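Local structure of autoinducer 2-binding protein LsrB (Clostridium saccharobutylicum DSM 13864, 6DSP) at residues T23-E37 with K53-Q67. The protein binds the quorum-sensing signal autoinducer-2 in its tetrahydroxytetrahydrofuran form, as an LsrB-type receptor of the bacterial solute-binding protein family. Sequence-based numbering, arbitrary orientation.
With PAV ((2R,4S)-2-methyl-2,3,3,4-tetrahydroxytetrahydrofuran), chain C.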
loop_
_atom_site.group_PDB
_atom_site.type_symbol
_atom_site.label_atom_id
_atom_site.label_comp_id
_atom_site.label_asym_id
_atom_site.label_seq_id
_atom_site.Cartn_x
_atom_site.Cartn_y
_atom_site.Cartn_z
ATOM N N THR A 23 13.524 1.859 20.995
ATOM C CA THR A 23 12.131 2.060 20.631
ATOM C C THR A 23 12.070 2.527 19.185
ATOM O O THR A 23 12.765 3.476 18.793
ATOM C CB THR A 23 11.449 3.094 21.540
ATOM O OG1 THR A 23 11.397 2.608 22.892
ATOM C CG2 THR A 23 10.031 3.377 21.052
ATOM N N VAL A 24 11.232 1.844 18.404
ATOM C CA VAL A 24 10.879 2.258 17.046
ATOM C C VAL A 24 9.458 2.797 17.065
ATOM O O VAL A 24 8.541 2.111 17.529
ATOM C CB VAL A 24 10.971 1.075 16.064
ATOM C CG1 VAL A 24 10.585 1.539 14.662
ATOM C CG2 VAL A 24 12.366 0.453 16.085
ATOM N N THR A 25 9.266 4.016 16.548
ATOM C CA THR A 25 7.927 4.585 16.389
ATOM C C THR A 25 7.417 4.181 15.007
ATOM O O THR A 25 8.054 4.486 13.985
ATOM C CB THR A 25 7.943 6.108 16.536
ATOM O OG1 THR A 25 8.531 6.460 17.798
ATOM C CG2 THR A 25 6.540 6.672 16.443
ATOM N N PHE A 26 6.329 3.426 14.986
ATOM C CA PHE A 26 5.776 2.860 13.760
ATOM C C PHE A 26 4.574 3.712 13.385
ATOM O O PHE A 26 3.578 3.752 14.127
ATOM C CB PHE A 26 5.391 1.399 14.023
ATOM C CG PHE A 26 4.869 0.643 12.816
ATOM C CD1 PHE A 26 5.564 0.652 11.611
ATOM C CD2 PHE A 26 3.741 -0.155 12.909
ATOM C CE1 PHE A 26 5.128 -0.143 10.536
ATOM C CE2 PHE A 26 3.303 -0.916 11.831
ATOM C CZ PHE A 26 3.984 -0.886 10.635
ATOM N N ILE A 27 4.664 4.389 12.249
ATOM C CA ILE A 27 3.682 5.402 11.865
ATOM C C ILE A 27 2.941 4.939 10.611
ATOM O O ILE A 27 3.566 4.739 9.557
ATOM C CB ILE A 27 4.324 6.779 11.625
ATOM C CG1 ILE A 27 5.132 7.214 12.859
ATOM C CG2 ILE A 27 3.230 7.799 11.250
ATOM C CD1 ILE A 27 5.906 8.510 12.680
ATOM N N PRO A 28 1.617 4.772 10.678
ATOM C CA PRO A 28 0.826 4.376 9.522
ATOM C C PRO A 28 0.346 5.614 8.769
ATOM O O PRO A 28 0.479 6.743 9.243
ATOM C CB PRO A 28 -0.380 3.705 10.188
ATOM C CG PRO A 28 -0.617 4.566 11.429
ATOM C CD PRO A 28 0.781 4.878 11.907
ATOM N N LYS A 29 -0.224 5.387 7.580
ATOM C CA LYS A 29 -0.872 6.511 6.899
ATOM C C LYS A 29 -2.045 7.045 7.709
ATOM O O LYS A 29 -2.313 8.256 7.682
ATOM C CB LYS A 29 -1.354 6.101 5.505
ATOM C CG LYS A 29 -0.275 5.897 4.501
ATOM C CD LYS A 29 -0.884 5.583 3.114
ATOM C CE LYS A 29 0.147 5.292 2.048
ATOM N NZ LYS A 29 -0.562 4.847 0.806
ATOM N N LEU A 30 -2.760 6.166 8.404
ATOM C CA LEU A 30 -3.780 6.517 9.380
ATOM C C LEU A 30 -4.028 5.292 10.239
ATOM O O LEU A 30 -3.768 4.155 9.808
ATOM C CB LEU A 30 -5.093 6.955 8.707
ATOM C CG LEU A 30 -5.976 5.912 8.002
ATOM C CD1 LEU A 30 -7.290 6.553 7.561
ATOM C CD2 LEU A 30 -5.262 5.300 6.790
ATOM N N THR A 31 -4.483 5.523 11.468
ATOM C CA THR A 31 -4.906 4.412 12.314
ATOM C C THR A 31 -6.355 4.032 12.002
ATOM O O THR A 31 -7.073 4.760 11.317
ATOM C CB THR A 31 -4.811 4.794 13.784
ATOM O OG1 THR A 31 -5.601 5.955 14.008
ATOM C CG2 THR A 31 -3.351 5.090 14.166
ATOM N N GLY A 32 -6.783 2.863 12.473
ATOM C CA GLY A 32 -8.188 2.502 12.325
ATOM C C GLY A 32 -8.627 2.088 10.933
ATOM O O GLY A 32 -9.822 2.091 10.642
ATOM N N ASN A 33 -7.701 1.860 10.038
ATOM C CA ASN A 33 -7.906 1.156 8.786
ATOM C C ASN A 33 -7.273 -0.220 8.930
ATOM O O ASN A 33 -6.182 -0.349 9.497
ATOM C CB ASN A 33 -7.187 1.949 7.696
ATOM C CG ASN A 33 -7.253 1.297 6.325
ATOM O OD1 ASN A 33 -6.471 0.399 5.997
ATOM N ND2 ASN A 33 -8.146 1.803 5.486
ATOM N N ALA A 34 -7.961 -1.235 8.422
ATOM C CA ALA A 34 -7.576 -2.610 8.696
ATOM C C ALA A 34 -6.154 -2.934 8.232
ATOM O O ALA A 34 -5.454 -3.713 8.878
ATOM C CB ALA A 34 -8.578 -3.564 8.054
ATOM N N PHE A 35 -5.710 -2.368 7.103
ATOM C CA PHE A 35 -4.359 -2.639 6.613
ATOM C C PHE A 35 -3.333 -2.259 7.669
ATOM O O PHE A 35 -2.382 -3.018 7.947
ATOM C CB PHE A 35 -4.114 -1.828 5.341
ATOM C CG PHE A 35 -2.732 -1.983 4.774
ATOM C CD1 PHE A 35 -2.385 -3.059 3.946
ATOM C CD2 PHE A 35 -1.751 -1.075 5.125
ATOM C CE1 PHE A 35 -1.096 -3.191 3.433
ATOM C CE2 PHE A 35 -0.453 -1.187 4.619
ATOM C CZ PHE A 35 -0.127 -2.265 3.787
ATOM N N PHE A 36 -3.499 -1.075 8.254
ATOM C CA PHE A 36 -2.524 -0.547 9.198
ATOM C C PHE A 36 -2.647 -1.208 10.551
ATOM O O PHE A 36 -1.633 -1.468 11.211
ATOM C CB PHE A 36 -2.657 0.976 9.250
ATOM C CG PHE A 36 -2.261 1.585 7.944
ATOM C CD1 PHE A 36 -0.914 1.637 7.587
ATOM C CD2 PHE A 36 -3.187 2.015 7.013
ATOM C CE1 PHE A 36 -0.508 2.098 6.344
ATOM C CE2 PHE A 36 -2.755 2.492 5.757
ATOM C CZ PHE A 36 -1.406 2.547 5.454
ATOM N N GLU A 37 -3.870 -1.533 10.964
ATOM C CA GLU A 37 -4.028 -2.252 12.219
ATOM C C GLU A 37 -3.414 -3.634 12.133
ATOM O O GLU A 37 -2.758 -4.088 13.074
ATOM C CB GLU A 37 -5.505 -2.309 12.592
ATOM C CG GLU A 37 -6.076 -0.911 12.884
ATOM C CD GLU A 37 -5.350 -0.170 14.031
ATOM O OE1 GLU A 37 -5.051 -0.789 15.096
ATOM O OE2 GLU A 37 -5.066 1.054 13.859
ATOM N N LYS A 53 10.909 -2.400 21.533
ATOM C CA LYS A 53 9.578 -1.822 21.592
ATOM C C LYS A 53 9.208 -1.164 20.269
ATOM O O LYS A 53 10.001 -0.423 19.679
ATOM C CB LYS A 53 9.520 -0.748 22.678
ATOM C CG LYS A 53 8.149 -0.161 22.863
ATOM C CD LYS A 53 7.182 -1.252 23.284
ATOM C CE LYS A 53 5.731 -0.775 23.309
ATOM N NZ LYS A 53 4.872 -1.837 23.898
ATOM N N VAL A 54 7.976 -1.397 19.832
ATOM C CA VAL A 54 7.382 -0.668 18.724
ATOM C C VAL A 54 6.235 0.156 19.281
ATOM O O VAL A 54 5.270 -0.397 19.820
ATOM C CB VAL A 54 6.882 -1.623 17.635
ATOM C CG1 VAL A 54 6.077 -0.832 16.582
ATOM C CG2 VAL A 54 8.070 -2.326 16.994
ATOM N N ASP A 55 6.360 1.478 19.183
ATOM C CA ASP A 55 5.328 2.411 19.603
ATOM C C ASP A 55 4.508 2.813 18.377
ATOM O O ASP A 55 4.969 3.596 17.550
ATOM C CB ASP A 55 5.971 3.620 20.284
ATOM C CG ASP A 55 4.951 4.661 20.743
ATOM O OD1 ASP A 55 3.738 4.383 20.738
ATOM O OD2 ASP A 55 5.387 5.759 21.122
ATOM N N TYR A 56 3.295 2.274 18.275
ATOM C CA TYR A 56 2.418 2.576 17.149
ATOM C C TYR A 56 1.763 3.935 17.376
ATOM O O TYR A 56 1.039 4.129 18.367
ATOM C CB TYR A 56 1.362 1.476 17.072
ATOM C CG TYR A 56 0.349 1.574 15.963
ATOM C CD1 TYR A 56 0.746 1.695 14.631
ATOM C CD2 TYR A 56 -1.015 1.450 16.228
ATOM C CE1 TYR A 56 -0.195 1.706 13.601
ATOM C CE2 TYR A 56 -1.948 1.450 15.240
ATOM C CZ TYR A 56 -1.546 1.582 13.914
ATOM O OH TYR A 56 -2.484 1.611 12.900
ATOM N N GLU A 57 2.001 4.882 16.473
ATOM C CA GLU A 57 1.506 6.242 16.643
ATOM C C GLU A 57 1.026 6.772 15.300
ATOM O O GLU A 57 1.795 6.766 14.335
ATOM C CB GLU A 57 2.609 7.156 17.186
ATOM C CG GLU A 57 3.072 6.770 18.596
ATOM C CD GLU A 57 1.994 6.913 19.672
ATOM O OE1 GLU A 57 1.030 7.663 19.463
ATOM O OE2 GLU A 57 2.102 6.243 20.716
ATOM N N GLY A 58 -0.186 7.297 15.265
ATOM C CA GLY A 58 -0.715 7.884 14.054
ATOM C C GLY A 58 -1.883 8.767 14.354
ATOM O O GLY A 58 -2.006 9.349 15.437
ATOM N N ASP A 59 -2.743 8.916 13.367
ATOM C CA ASP A 59 -3.915 9.775 13.458
ATOM C C ASP A 59 -5.056 9.111 12.700
ATOM O O ASP A 59 -4.816 8.361 11.756
ATOM C CB ASP A 59 -3.608 11.147 12.804
ATOM C CG ASP A 59 -4.681 12.182 13.075
ATOM O OD1 ASP A 59 -4.639 12.800 14.143
ATOM O OD2 ASP A 59 -5.566 12.398 12.208
ATOM N N ALA A 60 -6.299 9.426 13.065
ATOM C CA ALA A 60 -7.453 8.855 12.382
ATOM C C ALA A 60 -7.611 9.343 10.942
ATOM O O ALA A 60 -8.336 8.704 10.167
ATOM C CB ALA A 60 -8.719 9.168 13.169
ATOM N N ASN A 61 -6.992 10.464 10.583
ATOM C CA ASN A 61 -7.084 11.034 9.251
ATOM C C ASN A 61 -5.758 10.850 8.546
ATOM O O ASN A 61 -4.698 11.022 9.160
ATOM C CB ASN A 61 -7.301 12.546 9.355
ATOM C CG ASN A 61 -8.531 12.865 10.060
ATOM O OD1 ASN A 61 -9.614 12.751 9.495
ATOM N ND2 ASN A 61 -8.406 13.244 11.304
ATOM N N ALA A 62 -5.831 10.561 7.254
ATOM C CA ALA A 62 -4.633 10.476 6.429
ATOM C C ALA A 62 -4.265 11.903 6.055
ATOM O O ALA A 62 -4.868 12.491 5.157
ATOM C CB ALA A 62 -4.911 9.615 5.196
ATOM N N SER A 63 -3.248 12.451 6.715
ATOM C CA SER A 63 -2.931 13.875 6.578
ATOM C C SER A 63 -1.434 14.087 6.756
ATOM O O SER A 63 -0.893 13.700 7.796
ATOM C CB SER A 63 -3.684 14.612 7.689
ATOM O OG SER A 63 -3.124 15.889 7.911
ATOM N N ALA A 64 -0.765 14.725 5.784
ATOM C CA ALA A 64 0.670 14.972 5.944
ATOM C C ALA A 64 0.950 15.838 7.170
ATOM O O ALA A 64 1.888 15.562 7.933
ATOM C CB ALA A 64 1.227 15.665 4.697
ATOM N N ALA A 65 0.127 16.873 7.391
ATOM C CA ALA A 65 0.314 17.718 8.572
ATOM C C ALA A 65 0.199 16.886 9.855
ATOM O O ALA A 65 0.967 17.084 10.811
ATOM C CB ALA A 65 -0.700 18.862 8.565
ATOM N N SER A 66 -0.744 15.953 9.902
ATOM C CA SER A 66 -0.832 15.098 11.070
ATOM C C SER A 66 0.412 14.250 11.214
ATOM O O SER A 66 0.921 14.071 12.329
ATOM C CB SER A 66 -2.021 14.195 10.989
ATOM O OG SER A 66 -2.020 13.369 12.118
ATOM N N GLN A 67 0.918 13.695 10.102
ATOM C CA GLN A 67 2.112 12.850 10.211
ATOM C C GLN A 67 3.317 13.657 10.684
ATOM O O GLN A 67 4.109 13.156 11.501
ATOM C CB GLN A 67 2.431 12.127 8.901
ATOM C CG GLN A 67 1.359 11.119 8.521
ATOM C CD GLN A 67 1.846 10.206 7.413
ATOM O OE1 GLN A 67 2.375 10.679 6.389
ATOM N NE2 GLN A 67 1.709 8.913 7.602
HETATM O O2 PAV C . -3.165 -0.203 -1.213
HETATM C C2 PAV C . -2.784 -0.020 0.167
HETATM C C1 PAV C . -2.997 -1.291 1.017
HETATM O O5 PAV C . -3.855 0.934 0.712
HETATM C C5 PAV C . -3.304 1.580 1.776
HETATM C C4 PAV C . -1.802 1.243 1.804
HETATM O O4 PAV C . -1.031 2.417 2.039
HETATM C C3 PAV C . -1.601 0.613 0.422
HETATM O O3 PAV C . -0.549 -0.313 0.453
HETATM O O13 PAV C . -1.375 1.617 -0.541
HETATM O O HOH W 1 7.198 7.308 19.945
HETATM O O HOH W 2 -1.133 8.372 10.986
HETATM O O HOH W 3 -2.020 10.586 8.997
HETATM O O HOH W 4 -9.259 6.176 10.742
HETATM O O HOH W 5 -4.812 7.440 16.250
#
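Tyr-56 and Glu-37 tie the second strand of a classic beta-alpha-beta unit to the start of its helix, 34-50, which links the parallel strands 23-27 and 53-56. The tyrosine CG lies anti to the backbone N (chi1 -179°), which sends the ring along the sheet past Phe-26 and Pro-28 to the start of that helix. There Tyr-56 OH donates to Glu-37 OE2 at 2.8 Å, the oxygen lying at the ring edge while the hydroxyl comes from above the carboxylate plane. Gly-32 N reaches the same OE2 from the opposite face in a nearly straight bond, so two donors grip one oxygen.

Packing is tight on the sheet face carrying Val-24, Phe-26, Val-54 and Tyr-56. Val-54 CG1 presses on Phe-26 CB at 3.5 Å, and helices 34-50 and 273-288 close over this side; just beyond the strand, Pro-28 CG meets Tyr-56 CE1 at 3.6 Å. Four backbone hydrogen bonds zip the strands together, from Val-24 N to Lys-53 O through to Glu-57 N to Phe-26 O. Beyond them, Gln-67 NE2 donates to Pro-28 O (3.0 Å) and also to Ser-85 O, while Thr-31 N donates to Asp-59 O (2.9 Å).

On the other face a water links Thr-25 OG1, itself bonded to Thr-79, to Asp-55 OD2. The solvent side is the loops, where Ala-60 and Asn-61 are exposed and waters join Lys-29 O to Asn-61 O and Thr-31 O to Ala-60 O. Beyond the strand ends, Lys-29 turns from residues 53-67 and extends NZ to the ligand's O4 at 2.8 Å, with Asp-167 as its salt-bridge partner; the Phe-35 ring lays one face on ligand C1. Direct and water-mediated bonds to the backbone thus hold the loop that presents this lysine, whose charge, partly balanced by Asp-167, may polarise the ligand O4 it donates to.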